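Local coordinates for protein putative transcriptional regulator MarR (Geobacillus stearothermophilus, PDB 2RDP) that probably binds DNA as a dimer through its winged-helix domains and regulates transcription, as other MarR family members do, at residues P39-P42 against P43-V46; V77-M80 against E81-L85. All blocks are in the same frame, centred on the assembly; numbering follows the deposited sequence.

Both contacts are partly buried helix ends of the winged-helix region: contact 1 forms the start of helix 42-54, contact 2 the finish of helix 70-82. At the first, a glutamine side chain accepts a hydrogen bond from a backbone N-H and a sodium ion takes a carbonyl oxygen; at the second, backbone bonds around a glycine close the helix, while two arginines lie on the exposed side and two carboxylates turn to Arg-88 of the following strand. The buried residues of the two meet. Gln-44 CG packs on Met-80 CG at 3.7 Å, and Ile-40 CG2 on Leu-85 CD1 at 3.8 Å. Phe-45 of contact 1 reaches the second subunit, whereas contact 2 touches no other protein chain.

Contact 1 of 2, residues P39-P42 against P43-V46; sequences PITP and PQFV. With NA (sodium ion), chain B.
The peptide joining Ile-40 to Thr-41 is held at both ends, by a sodium ion on its oxygen and by the Gln-44 side chain on its nitrogen. Ile-40 O binds the sodium ion at 2.7 Å, with Leu-35 O and Tyr-38 O completing the protein ligands. On the other side of the same peptide, Thr-41 N donates to Gln-44 OE1 (3.0 Å), approaching from above the amide carbonyl plane, 46° out of it. Gln-44 folds back to make this bond: its CG stands beside the backbone N (chi1 -65°) and the chain then runs extended, passing Thr-41 OG1 at CG and bringing OE1 to 3.3 Å from Ile-40 CA. The same side chain packs on Leu-76 and Arg-79 of helix 70-82. With an alanine here, Thr-41 N-H would probably lose its side-chain acceptor, and the packing against helix 70-82 would probably be reduced. Two prolines follow the cap, where the first turn needs no amide hydrogens; their rings lie side by side and point the same way, with Pro-42 CB only 3.4 Å from Pro-43 CD. The regular backbone pattern begins at once, Phe-45 N bonding to Thr-41 O at 2.9 Å and Val-46 N to Pro-42 O at 3.1 Å. On the buried side, Ile-40 CD1 comes in near the edge of the Phe-45 ring and meets Phe-45 CB at 3.9 Å. The Phe-45 side chain continues onto Val-113 of helix 104-124 and packs on Arg-21 of the second subunit. Thr-41 at the N-cap with Gln-44 reaching back to its N-H makes the side-chain-to-N-cap half of a capping box, here opening helix 42-54 of the MarR winged-helix fold.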
ATOM      1  N   PRO A  39       8.330  -6.546 -17.520  1.00 57.03           N
ATOM      2  CA  PRO A  39       8.600  -5.276 -18.189  1.00 57.42           C
ATOM      3  C   PRO A  39       7.547  -4.181 -17.948  1.00 57.73           C
ATOM      4  O   PRO A  39       7.414  -3.293 -18.770  1.00 59.06           O
ATOM      5  CB  PRO A  39       8.692  -5.679 -19.680  1.00 57.32           C
ATOM      6  CG  PRO A  39       7.771  -6.853 -19.792  1.00 56.62           C
ATOM      7  CD  PRO A  39       7.777  -7.557 -18.454  1.00 56.82           C
ATOM      8  N   ILE A  40       6.822  -4.220 -16.836  1.00 57.74           N
ATOM      9  CA  ILE A  40       5.908  -3.124 -16.491  1.00 57.24           C
ATOM     10  C   ILE A  40       6.320  -2.473 -15.182  1.00 57.24           C
ATOM     11  O   ILE A  40       7.137  -3.036 -14.426  1.00 57.44           O
ATOM     12  CB  ILE A  40       4.448  -3.597 -16.397  1.00 57.77           C
ATOM     13  CG1 ILE A  40       4.313  -4.730 -15.367  1.00 56.62           C
ATOM     14  CG2 ILE A  40       3.944  -4.014 -17.802  1.00 57.24           C
ATOM     15  CD1 ILE A  40       2.899  -5.120 -15.053  1.00 56.01           C
ATOM     16  N   THR A  41       5.784  -1.289 -14.931  1.00 56.80           N
ATOM     17  CA  THR A  41       6.059  -0.564 -13.708  1.00 57.04           C
ATOM     18  C   THR A  41       4.867  -0.739 -12.754  1.00 57.61           C
ATOM     19  O   THR A  41       3.810  -1.244 -13.171  1.00 58.11           O
ATOM     20  CB  THR A  41       6.357   0.940 -13.994  1.00 56.86           C
ATOM     21  OG1 THR A  41       5.162   1.610 -14.411  1.00 58.11           O
ATOM     22  CG2 THR A  41       7.403   1.060 -15.084  1.00 56.04           C
ATOM     23  N   PRO A  42       5.015  -0.340 -11.467  1.00 57.59           N
ATOM     24  CA  PRO A  42       3.876  -0.450 -10.551  1.00 57.40           C
ATOM     25  C   PRO A  42       2.561   0.227 -10.976  1.00 56.61           C
ATOM     26  O   PRO A  42       1.514  -0.395 -10.820  1.00 57.48           O
ATOM     27  CB  PRO A  42       4.409   0.145  -9.246  1.00 57.37           C
ATOM     28  CG  PRO A  42       5.838  -0.026  -9.329  1.00 58.31           C
ATOM     29  CD  PRO A  42       6.215   0.151 -10.770  1.00 57.37           C
ATOM     30  N   PRO A  43       2.591   1.485 -11.481  1.00 56.06           N
ATOM     31  CA  PRO A  43       1.293   2.059 -11.925  1.00 54.94           C
ATOM     32  C   PRO A  43       0.711   1.391 -13.198  1.00 55.17           C
ATOM     33  O   PRO A  43      -0.525   1.398 -13.381  1.00 55.89           O
ATOM     34  CB  PRO A  43       1.605   3.536 -12.163  1.00 54.77           C
ATOM     35  CG  PRO A  43       2.987   3.748 -11.678  1.00 55.86           C
ATOM     36  CD  PRO A  43       3.697   2.438 -11.671  1.00 55.13           C
ATOM     37  N   GLN A  44       1.569   0.803 -14.041  1.00 53.74           N
ATOM     38  CA  GLN A  44       1.094   0.018 -15.157  1.00 54.14           C
ATOM     39  C   GLN A  44       0.439  -1.280 -14.665  1.00 54.67           C
ATOM     40  O   GLN A  44      -0.643  -1.643 -15.135  1.00 54.64           O
ATOM     41  CB  GLN A  44       2.201  -0.248 -16.178  1.00 53.83           C
ATOM     42  CG  GLN A  44       2.713   1.014 -16.852  1.00 54.75           C
ATOM     43  CD  GLN A  44       4.006   0.769 -17.651  1.00 58.97           C
ATOM     44  OE1 GLN A  44       4.626  -0.280 -17.555  1.00 59.03           O
ATOM     45  NE2 GLN A  44       4.399   1.749 -18.446  1.00 59.49           N
ATOM     46  N   PHE A  45       1.062  -1.960 -13.696  1.00 55.51           N
ATOM     47  CA  PHE A  45       0.372  -3.049 -12.995  1.00 55.62           C
ATOM     48  C   PHE A  45      -1.057  -2.652 -12.535  1.00 55.65           C
ATOM     49  O   PHE A  45      -2.041  -3.303 -12.919  1.00 55.87           O
ATOM     50  CB  PHE A  45       1.218  -3.636 -11.849  1.00 55.60           C
ATOM     51  CG  PHE A  45       0.476  -4.653 -11.034  1.00 55.70           C
ATOM     52  CD1 PHE A  45       0.313  -5.951 -11.499  1.00 55.15           C
ATOM     53  CD2 PHE A  45      -0.122  -4.289  -9.830  1.00 58.30           C
ATOM     54  CE1 PHE A  45      -0.422  -6.885 -10.776  1.00 53.98           C
ATOM     55  CE2 PHE A  45      -0.848  -5.237  -9.072  1.00 58.65           C
ATOM     56  CZ  PHE A  45      -0.980  -6.545  -9.568  1.00 54.90           C
ATOM     57  N   VAL A  46      -1.180  -1.568 -11.768  1.00 55.76           N
ATOM     58  CA  VAL A  46      -2.498  -1.127 -11.291  1.00 55.43           C
ATOM     59  C   VAL A  46      -3.477  -0.887 -12.454  1.00 55.40           C
ATOM     60  O   VAL A  46      -4.619  -1.366 -12.427  1.00 55.27           O
ATOM     61  CB  VAL A  46      -2.379   0.124 -10.399  1.00 55.97           C
ATOM     62  CG1 VAL A  46      -3.745   0.633  -9.971  1.00 55.91           C
ATOM     63  CG2 VAL A  46      -1.502  -0.183  -9.142  1.00 57.73           C
TER
HETATM   64 NA    NA B 148       9.612  -3.929 -13.784  1.00 35.28          NA

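Contact 2 of 2, residues V77-M80 against E81-L85; sequences VDRM and ERNGL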
ATOM      1  N   VAL A  77      -1.424   5.708 -19.948  1.00 53.20           N
ATOM      2  CA  VAL A  77      -2.072   5.026 -21.041  1.00 52.40           C
ATOM      3  C   VAL A  77      -1.227   5.171 -22.319  1.00 53.70           C
ATOM      4  O   VAL A  77      -0.934   4.180 -22.966  1.00 53.47           O
ATOM      5  CB  VAL A  77      -3.526   5.494 -21.208  1.00 52.27           C
ATOM      6  CG1 VAL A  77      -4.163   4.942 -22.514  1.00 48.14           C
ATOM      7  CG2 VAL A  77      -4.332   5.058 -19.992  1.00 50.41           C
ATOM      8  N   ASP A  78      -0.796   6.388 -22.639  1.00 54.90           N
ATOM      9  CA  ASP A  78       0.122   6.623 -23.763  1.00 56.47           C
ATOM     10  C   ASP A  78       1.355   5.695 -23.748  1.00 57.29           C
ATOM     11  O   ASP A  78       1.650   5.110 -24.785  1.00 56.63           O
ATOM     12  CB  ASP A  78       0.579   8.093 -23.832  1.00 56.36           C
ATOM     13  CG  ASP A  78      -0.545   9.067 -24.244  1.00 58.09           C
ATOM     14  OD1 ASP A  78      -1.642   8.600 -24.631  1.00 56.66           O
ATOM     15  OD2 ASP A  78      -0.317  10.320 -24.165  1.00 58.71           O
ATOM     16  N   ARG A  79       2.064   5.571 -22.604  1.00 58.39           N
ATOM     17  CA  ARG A  79       3.230   4.647 -22.493  1.00 60.02           C
ATOM     18  C   ARG A  79       2.814   3.212 -22.796  1.00 59.83           C
ATOM     19  O   ARG A  79       3.471   2.531 -23.583  1.00 60.81           O
ATOM     20  CB  ARG A  79       3.894   4.657 -21.093  1.00 60.97           C
ATOM     21  CG  ARG A  79       5.239   5.407 -20.940  1.00 64.22           C
ATOM     22  CD  ARG A  79       6.504   4.536 -21.133  1.00 68.72           C
ATOM     23  NE  ARG A  79       7.506   5.238 -21.970  1.00 73.68           N
ATOM     24  CZ  ARG A  79       7.994   4.818 -23.159  1.00 75.30           C
ATOM     25  NH1 ARG A  79       8.881   5.567 -23.818  1.00 73.02           N
ATOM     26  NH2 ARG A  79       7.626   3.647 -23.693  1.00 74.88           N
HETATM   27  N   MSE A  80       1.722   2.755 -22.182  1.00 59.19           N
HETATM   28  CA  MSE A  80       1.294   1.376 -22.349  1.00 58.85           C
HETATM   29  C   MSE A  80       0.831   1.072 -23.744  1.00 58.32           C
HETATM   30  O   MSE A  80       1.047  -0.021 -24.243  1.00 58.41           O
HETATM   31  CB  MSE A  80       0.203   1.034 -21.368  1.00 58.42           C
HETATM   32  CG  MSE A  80       0.677   1.091 -19.943  1.00 61.86           C
HETATM   33 SE   MSE A  80      -0.760   0.653 -18.706  0.80 67.40          SE
HETATM   34  CE  MSE A  80      -1.941   2.171 -18.910  1.00 65.08           C
ATOM     35  N   GLU A  81       0.177   2.034 -24.375  1.00 58.60           N
ATOM     36  CA  GLU A  81      -0.238   1.883 -25.760  1.00 58.99           C
ATOM     37  C   GLU A  81       0.994   1.776 -26.704  1.00 58.52           C
ATOM     38  O   GLU A  81       1.045   0.927 -27.587  1.00 58.23           O
ATOM     39  CB  GLU A  81      -1.172   3.031 -26.160  1.00 59.10           C
ATOM     40  CG  GLU A  81      -1.674   2.896 -27.594  1.00 63.44           C
ATOM     41  CD  GLU A  81      -2.619   4.002 -28.059  1.00 68.95           C
ATOM     42  OE1 GLU A  81      -2.397   5.194 -27.708  1.00 69.63           O
ATOM     43  OE2 GLU A  81      -3.567   3.654 -28.820  1.00 71.18           O
ATOM     44  N   ARG A  82       1.981   2.637 -26.479  1.00 58.29           N
ATOM     45  CA  ARG A  82       3.239   2.652 -27.213  1.00 58.05           C
ATOM     46  C   ARG A  82       3.932   1.293 -27.116  1.00 57.66           C
ATOM     47  O   ARG A  82       4.466   0.828 -28.113  1.00 56.67           O
ATOM     48  CB  ARG A  82       4.142   3.758 -26.658  1.00 58.33           C
ATOM     49  CG  ARG A  82       4.858   4.654 -27.680  1.00 61.20           C
ATOM     50  CD  ARG A  82       4.975   6.144 -27.194  1.00 65.09           C
ATOM     51  NE  ARG A  82       5.459   6.310 -25.803  1.00 70.03           N
ATOM     52  CZ  ARG A  82       4.968   7.201 -24.914  1.00 71.87           C
ATOM     53  NH1 ARG A  82       3.956   8.011 -25.241  1.00 73.27           N
ATOM     54  NH2 ARG A  82       5.471   7.284 -23.684  1.00 70.80           N
ATOM     55  N   ASN A  83       3.908   0.669 -25.923  1.00 57.39           N
ATOM     56  CA  ASN A  83       4.526  -0.652 -25.684  1.00 57.23           C
ATOM     57  C   ASN A  83       3.620  -1.839 -25.990  1.00 56.71           C
ATOM     58  O   ASN A  83       3.949  -2.965 -25.605  1.00 57.33           O
ATOM     59  CB  ASN A  83       4.988  -0.819 -24.222  1.00 57.80           C
ATOM     60  CG  ASN A  83       5.902   0.310 -23.739  1.00 60.11           C
ATOM     61  OD1 ASN A  83       6.483   1.047 -24.537  1.00 61.96           O
ATOM     62  ND2 ASN A  83       6.021   0.453 -22.400  1.00 61.43           N
ATOM     63  N   GLY A  84       2.472  -1.591 -26.622  1.00 55.57           N
ATOM     64  CA  GLY A  84       1.558  -2.651 -27.050  1.00 53.99           C
ATOM     65  C   GLY A  84       0.843  -3.443 -25.964  1.00 53.64           C
ATOM     66  O   GLY A  84       0.402  -4.569 -26.204  1.00 53.54           O
ATOM     67  N   LEU A  85       0.711  -2.861 -24.772  1.00 53.09           N
ATOM     68  CA  LEU A  85      -0.017  -3.494 -23.661  1.00 52.48           C
ATOM     69  C   LEU A  85      -1.509  -3.227 -23.722  1.00 51.95           C
ATOM     70  O   LEU A  85      -2.287  -4.019 -23.232  1.00 51.86           O
ATOM     71  CB  LEU A  85       0.487  -2.956 -22.315  1.00 52.83           C
ATOM     72  CG  LEU A  85       1.975  -3.067 -22.019  1.00 53.57           C
ATOM     73  CD1 LEU A  85       2.351  -2.214 -20.794  1.00 53.73           C
ATOM     74  CD2 LEU A  85       2.356  -4.540 -21.857  1.00 53.02           C
TER
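Met-80 and Leu-85 meet across a Schellman motif that ends helix 70-82, probably the DNA-recognition helix, as in other MarR proteins. Leu-85 N donates to Met-80 O at 2.9 Å, and inside this loop of backbone Gly-84 N donates to Glu-81 O at 3.1 Å. Gly-84 sits at the C-prime position with a positive phi of 68°, which turns the chain out of the helix. The motif's hydrophobic pair goes with it: Leu-85 CD1 packs on CG of Met-80, a selenomethionine in this crystal, at 3.8 Å, the two side chains crossing at about a right angle. Met-80 also packs on Ala-47 of helix 42-54 and on Val-86 of the strand that follows.

One shell out, ordinary helical bonds lead up to the turn, from Glu-81 N to Val-77 O, Arg-82 N to Asp-78 O and Asn-83 N to Arg-79 O. Asp-78 and Glu-81, one turn apart, both form salt bridges to Arg-88 of strand 86-90. Glu-81 extends toward it with CG anti to the backbone N (chi1 -178°) and a straight chain beyond. Two like-charged carboxylates thus share one arginine, whose positive charge probably offsets their repulsion and ties the helix to the first wing strand. Farther on, Asn-83 O accepts from Lys-105 NZ, and Leu-85 is backbone-bonded to Leu-103.

The exposed side is basic. Asn-83 OD1 lies near the plane of the Arg-79 guanidinium, 3.0 Å from Arg-79 NH2. Arg-82 comes across the same group, the two guanidinium planes standing 89° apart, and its NH2 hangs over one face of Arg-79, 3.3 Å from Arg-79 CG and 3.4 Å from Arg-79 NE.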